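Local coordinates for DUF1254 domain-containing protein (Vibrio parahaemolyticus, PDB 3U07), which is of unknown function, a probably exported protein that pairs a DUF1254 region with a DUF1214 region in a single chain, at residues Glu31-Tyr36 / Ile242-Cys247; Ser125-Gly130 / Asn343-Trp348. The protein carries 2 engineered substitutions. All coordinates share one frame; numbering follows the deposited sequence.

Contact 1: Glu31-Tyr36 / Ile242-Cys247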
loop_
_atom_site.group_PDB
_atom_site.type_symbol
_atom_site.label_atom_id
_atom_site.label_comp_id
_atom_site.label_asym_id
_atom_site.label_seq_id
_atom_site.Cartn_x
_atom_site.Cartn_y
_atom_site.Cartn_z
ATOM N N GLU A 31 -19.082 19.129 -3.698
ATOM C CA GLU A 31 -17.627 19.002 -3.655
ATOM C C GLU A 31 -17.220 18.009 -2.570
ATOM O O GLU A 31 -16.373 17.140 -2.787
ATOM C CB GLU A 31 -16.963 20.350 -3.358
ATOM C CG GLU A 31 -15.441 20.261 -3.281
ATOM C CD GLU A 31 -14.784 21.584 -2.922
ATOM O OE1 GLU A 31 -15.454 22.630 -3.012
ATOM O OE2 GLU A 31 -13.589 21.577 -2.560
ATOM N N ASP A 32 -17.819 18.147 -1.391
ATOM C CA ASP A 32 -17.500 17.245 -0.299
ATOM C C ASP A 32 -17.975 15.831 -0.627
ATOM O O ASP A 32 -17.316 14.859 -0.280
ATOM C CB ASP A 32 -18.139 17.729 1.005
ATOM C CG ASP A 32 -17.554 19.045 1.489
ATOM O OD1 ASP A 32 -16.364 19.308 1.218
ATOM O OD2 ASP A 32 -18.279 19.810 2.155
ATOM N N ALA A 33 -19.116 15.717 -1.302
ATOM C CA ALA A 33 -19.646 14.404 -1.668
ATOM C C ALA A 33 -18.651 13.684 -2.565
ATOM O O ALA A 33 -18.348 12.514 -2.354
ATOM C CB ALA A 33 -20.994 14.550 -2.383
ATOM N N TYR A 34 -18.128 14.387 -3.567
ATOM C CA TYR A 34 -17.167 13.764 -4.455
ATOM C C TYR A 34 -15.878 13.393 -3.716
ATOM O O TYR A 34 -15.306 12.329 -3.956
ATOM C CB TYR A 34 -16.814 14.681 -5.627
ATOM C CG TYR A 34 -15.709 14.099 -6.477
ATOM C CD1 TYR A 34 -15.968 13.074 -7.386
ATOM C CD2 TYR A 34 -14.390 14.517 -6.316
ATOM C CE1 TYR A 34 -14.935 12.476 -8.111
ATOM C CE2 TYR A 34 -13.350 13.923 -7.038
ATOM C CZ TYR A 34 -13.631 12.908 -7.928
ATOM O OH TYR A 34 -12.603 12.334 -8.639
ATOM N N ILE A 35 -15.413 14.269 -2.827
ATOM C CA ILE A 35 -14.184 13.992 -2.092
ATOM C C ILE A 35 -14.340 12.741 -1.220
ATOM O O ILE A 35 -13.392 11.968 -1.072
ATOM C CB ILE A 35 -13.740 15.230 -1.270
ATOM C CG1 ILE A 35 -13.190 16.296 -2.233
ATOM C CG2 ILE A 35 -12.652 14.845 -0.264
ATOM C CD1 ILE A 35 -12.979 17.662 -1.604
ATOM N N TYR A 36 -15.528 12.528 -0.656
ATOM C CA TYR A 36 -15.775 11.320 0.138
ATOM C C TYR A 36 -15.745 10.114 -0.810
ATOM O O TYR A 36 -15.133 9.084 -0.513
ATOM C CB TYR A 36 -17.150 11.375 0.818
ATOM C CG TYR A 36 -17.754 10.005 1.084
ATOM C CD1 TYR A 36 -17.342 9.227 2.170
ATOM C CD2 TYR A 36 -18.690 9.460 0.204
ATOM C CE1 TYR A 36 -17.845 7.933 2.369
ATOM C CE2 TYR A 36 -19.201 8.169 0.393
ATOM C CZ TYR A 36 -18.773 7.412 1.473
ATOM O OH TYR A 36 -19.267 6.134 1.631
ATOM N N ILE A 242 -27.085 14.570 -2.851
ATOM C CA ILE A 242 -26.224 14.620 -4.022
ATOM C C ILE A 242 -26.423 13.377 -4.881
ATOM O O ILE A 242 -26.100 13.382 -6.061
ATOM C CB ILE A 242 -24.732 14.735 -3.613
ATOM C CG1 ILE A 242 -24.523 16.000 -2.774
ATOM C CG2 ILE A 242 -23.842 14.772 -4.846
ATOM C CD1 ILE A 242 -24.883 17.294 -3.492
ATOM N N GLY A 243 -26.961 12.314 -4.288
ATOM C CA GLY A 243 -27.182 11.092 -5.046
ATOM C C GLY A 243 -26.243 9.950 -4.687
ATOM O O GLY A 243 -26.262 8.895 -5.327
ATOM N N VAL A 244 -25.403 10.158 -3.676
ATOM C CA VAL A 244 -24.473 9.119 -3.227
ATOM C C VAL A 244 -25.266 8.259 -2.260
ATOM O O VAL A 244 -25.649 8.714 -1.183
ATOM C CB VAL A 244 -23.263 9.715 -2.487
ATOM C CG1 VAL A 244 -22.266 8.603 -2.142
ATOM C CG2 VAL A 244 -22.607 10.777 -3.354
ATOM N N GLU A 245 -25.503 7.013 -2.643
ATOM C CA GLU A 245 -26.309 6.115 -1.829
ATOM C C GLU A 245 -26.117 4.685 -2.341
ATOM O O GLU A 245 -26.156 4.457 -3.548
ATOM C CB GLU A 245 -27.768 6.538 -1.969
ATOM C CG GLU A 245 -28.778 5.700 -1.220
ATOM C CD GLU A 245 -30.186 6.204 -1.462
ATOM O OE1 GLU A 245 -30.402 7.424 -1.329
ATOM O OE2 GLU A 245 -31.068 5.388 -1.787
ATOM N N PRO A 246 -25.932 3.702 -1.432
ATOM C CA PRO A 246 -25.722 2.290 -1.798
ATOM C C PRO A 246 -26.778 1.644 -2.675
ATOM O O PRO A 246 -27.890 1.416 -2.216
ATOM C CB PRO A 246 -25.671 1.576 -0.457
ATOM C CG PRO A 246 -25.302 2.631 0.508
ATOM C CD PRO A 246 -26.057 3.845 0.030
ATOM N N CYS A 247 -26.389 1.238 -3.880
ATOM C CA CYS A 247 -27.282 0.578 -4.840
ATOM C C CYS A 247 -28.146 1.550 -5.654
ATOM O O CYS A 247 -28.915 1.114 -6.507
ATOM C CB CYS A 247 -28.226 -0.422 -4.150
ATOM S SG CYS A 247 -27.459 -1.453 -2.869
#
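The methyl of Ala33 sits against the branch point of Ile242, and this is where the contact is packed most closely. CB of Ala33 lies 3.8 Å from CG1 and 3.8 Å from CG2 of Ile242, so the small side chain bears on the fork of the isoleucine and not on the tip of one branch. Val244 adds a second, slacker touch on the same methyl, its CG2 standing 4.2 Å from Ala33 CB. Its other branch, CG1, reaches the rim of the Tyr36 ring, 4.0 Å from Tyr36 CE2 and near the ring plane; the valine meets an edge, not a face. The Tyr36 hydroxyl hydrogen-bonds to Asp232, while Trp235 meets the ring with planes about 30° apart. No hydrogen bond joins the two segments. Beyond Val244 the chain leaves the helix for more open ground: Glu245 and Pro246 are partly exposed, and exposed Cys247 forms a disulfide with Cys224. Asn220 of helix 215-224 hydrogen-bonds to Gly243 O, Glu245 N and the backbone of Cys247, gripping the loop on both sides of Val244 in sequence. Leu236 and Tyr239 of helix 233-239 help enclose the apolar patch, a helix-against-loop packing: one face of helix 26-52 rests on the disulfide-linked loop between helices 233-239 and 253-273.

Contact 2: Ser125-Gly130 / Asn343-Trp348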
loop_
_atom_site.group_PDB
_atom_site.type_symbol
_atom_site.label_atom_id
_atom_site.label_comp_id
_atom_site.label_asym_id
_atom_site.label_seq_id
_atom_site.Cartn_x
_atom_site.Cartn_y
_atom_site.Cartn_z
ATOM N N SER A 125 1.874 -9.650 10.391
ATOM C CA SER A 125 3.274 -9.704 9.996
ATOM C C SER A 125 4.243 -10.048 11.111
ATOM O O SER A 125 3.887 -10.087 12.296
ATOM C CB SER A 125 3.696 -8.367 9.383
ATOM O OG SER A 125 4.242 -7.512 10.367
ATOM N N SER A 126 5.480 -10.300 10.694
ATOM C CA SER A 126 6.583 -10.632 11.579
ATOM C C SER A 126 6.777 -9.547 12.638
ATOM O O SER A 126 7.188 -9.827 13.761
ATOM C CB SER A 126 7.863 -10.766 10.754
ATOM O OG SER A 126 8.071 -9.607 9.958
ATOM N N ARG A 127 6.481 -8.305 12.270
ATOM C CA ARG A 127 6.637 -7.183 13.189
ATOM C C ARG A 127 5.870 -7.416 14.483
ATOM O O ARG A 127 6.329 -7.053 15.564
ATOM C CB ARG A 127 6.135 -5.889 12.539
ATOM C CG ARG A 127 6.355 -4.649 13.390
ATOM C CD ARG A 127 5.791 -3.398 12.721
ATOM N NE ARG A 127 4.340 -3.295 12.854
ATOM C CZ ARG A 127 3.718 -2.829 13.934
ATOM N NH1 ARG A 127 4.416 -2.416 14.984
ATOM N NH2 ARG A 127 2.392 -2.781 13.964
ATOM N N THR A 128 4.696 -8.027 14.370
ATOM C CA THR A 128 3.876 -8.261 15.545
ATOM C C THR A 128 3.602 -9.731 15.860
ATOM O O THR A 128 3.014 -10.039 16.892
ATOM C CB THR A 128 2.522 -7.502 15.423
ATOM O OG1 THR A 128 1.875 -7.857 14.195
ATOM C CG2 THR A 128 2.749 -5.995 15.446
ATOM N N ARG A 129 4.029 -10.637 14.987
ATOM C CA ARG A 129 3.803 -12.063 15.225
ATOM C C ARG A 129 5.089 -12.882 15.194
ATOM O O ARG A 129 5.101 -14.047 15.594
ATOM C CB ARG A 129 2.850 -12.650 14.174
ATOM C CG ARG A 129 1.473 -12.033 14.119
ATOM C CD ARG A 129 0.690 -12.644 12.972
ATOM N NE ARG A 129 0.376 -14.051 13.209
ATOM C CZ ARG A 129 -0.599 -14.480 14.010
ATOM N NH1 ARG A 129 -1.364 -13.609 14.658
ATOM N NH2 ARG A 129 -0.814 -15.780 14.160
ATOM N N GLY A 130 6.173 -12.278 14.725
ATOM C CA GLY A 130 7.417 -13.019 14.628
ATOM C C GLY A 130 7.264 -14.044 13.516
ATOM O O GLY A 130 6.769 -13.735 12.433
ATOM N N ASN A 343 15.255 4.823 14.041
ATOM C CA ASN A 343 14.542 4.069 15.071
ATOM C C ASN A 343 13.466 3.150 14.481
ATOM O O ASN A 343 12.298 3.530 14.393
ATOM C CB ASN A 343 13.899 5.013 16.094
ATOM C CG ASN A 343 14.926 5.805 16.888
ATOM O OD1 ASN A 343 15.976 5.281 17.267
ATOM N ND2 ASN A 343 14.619 7.066 17.158
ATOM N N VAL A 344 13.868 1.950 14.064
ATOM C CA VAL A 344 12.930 0.976 13.508
ATOM C C VAL A 344 13.039 -0.337 14.277
ATOM O O VAL A 344 14.120 -0.717 14.726
ATOM C CB VAL A 344 13.188 0.687 12.018
ATOM C CG1 VAL A 344 13.140 1.977 11.223
ATOM C CG2 VAL A 344 14.510 -0.019 11.846
ATOM N N SER A 345 11.921 -1.037 14.423
ATOM C CA SER A 345 11.926 -2.293 15.162
ATOM C C SER A 345 12.343 -3.457 14.285
ATOM O O SER A 345 12.893 -4.444 14.771
ATOM C CB SER A 345 10.533 -2.581 15.742
ATOM O OG SER A 345 9.613 -2.942 14.718
ATOM N N GLU A 346 12.092 -3.346 12.986
ATOM C CA GLU A 346 12.427 -4.433 12.080
ATOM C C GLU A 346 13.705 -4.211 11.285
ATOM O O GLU A 346 14.718 -4.861 11.540
ATOM C CB GLU A 346 11.250 -4.691 11.134
ATOM C CG GLU A 346 9.926 -4.860 11.860
ATOM C CD GLU A 346 10.040 -5.800 13.046
ATOM O OE1 GLU A 346 10.359 -6.991 12.842
ATOM O OE2 GLU A 346 9.812 -5.341 14.181
ATOM N N PHE A 347 13.662 -3.313 10.307
ATOM C CA PHE A 347 14.853 -3.038 9.506
ATOM C C PHE A 347 14.643 -1.832 8.607
ATOM O O PHE A 347 13.534 -1.308 8.509
ATOM C CB PHE A 347 15.223 -4.262 8.656
ATOM C CG PHE A 347 14.321 -4.489 7.467
ATOM C CD1 PHE A 347 14.679 -4.020 6.203
ATOM C CD2 PHE A 347 13.134 -5.212 7.599
ATOM C CE1 PHE A 347 13.874 -4.274 5.085
ATOM C CE2 PHE A 347 12.317 -5.471 6.487
ATOM C CZ PHE A 347 12.691 -5.001 5.228
ATOM N N TRP A 348 15.714 -1.379 7.966
ATOM C CA TRP A 348 15.618 -0.244 7.061
ATOM C C TRP A 348 16.520 -0.448 5.854
ATOM O O TRP A 348 17.357 -1.356 5.836
ATOM C CB TRP A 348 15.975 1.060 7.780
ATOM C CG TRP A 348 17.309 1.054 8.448
ATOM C CD1 TRP A 348 17.569 0.765 9.755
ATOM C CD2 TRP A 348 18.574 1.352 7.843
ATOM N NE1 TRP A 348 18.917 0.867 10.006
ATOM C CE2 TRP A 348 19.557 1.224 8.849
ATOM C CE3 TRP A 348 18.971 1.714 6.548
ATOM C CZ2 TRP A 348 20.917 1.445 8.603
ATOM C CZ3 TRP A 348 20.325 1.932 6.301
ATOM C CH2 TRP A 348 21.281 1.797 7.326
HETATM O O HOH W 1 10.269 -8.668 10.858
HETATM O O HOH W 2 7.150 -2.004 15.487
#
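Arg127 and Glu346 meet through the aliphatic part of one and the bent side chain of the other, crossing at about a right angle. Glu346 OE2 comes to 3.6 Å from Arg127 CG, and its CD lies 3.7 Å from Arg127 CA, so the carboxylate rests beside the root of the arginine and not against its charged end. A bend at chi2 (-47°) folds the glutamate into this place. The guanidinium is turned elsewhere: its plane stands 78° from that of the carboxylate, Arg127 NE is 6.0 Å from Glu346 OE2, and NE forms a salt bridge with Glu313 instead. Thr128 CG2 lies over the centre of one guanidinium face. Opposite charges are thus near without pairing, which may still give a modest attraction. Direct hydrogen bonds between the segments are absent, and two waters make the polar links. One donates to Glu346 OE1 and also bonds Ser126 OG, which is hydrogen-bonded to Trp109 N as well, beside strand 109-115; the other accepts from Arg127 NH1, in the guanidinium plane, and donates to Ser345 OG at 2.7 Å. Ser345 OG also lies 2.5 Å from Glu346 OE2, unusually short for a hydrogen bond and so doubtful in detail. Ser125 OG, as N-cap of the short helix, accepts from Arg127 N at 3.0 Å. Helix 126-129 follows directly from edge strand 120-125, and faces the corner before strand 347-354, where Glu346 and Phe347 both lie opposite Tyr415 of strand 408-417 in a classic beta bulge.

The two contacts lie on opposite sides of the chain's centre, with centres 38 Å apart and nearest atoms about 26 Å apart. They share no helix or strand. Their segments alternate along the chain, in the order 31-36, 125-130, 242-247, 343-348, so each closes a span of more than 200 residues and the two spans overlap. Contact 1 joins the N-terminal helix 26-52 to the loop before helix 253-273, by apolar packing of a helix on a loop. Contact 2 brings the end of strand 120-125, in the DUF1254 region, to the start of strand 347-354, in the DUF1214 region, and so links the two parts of the protein.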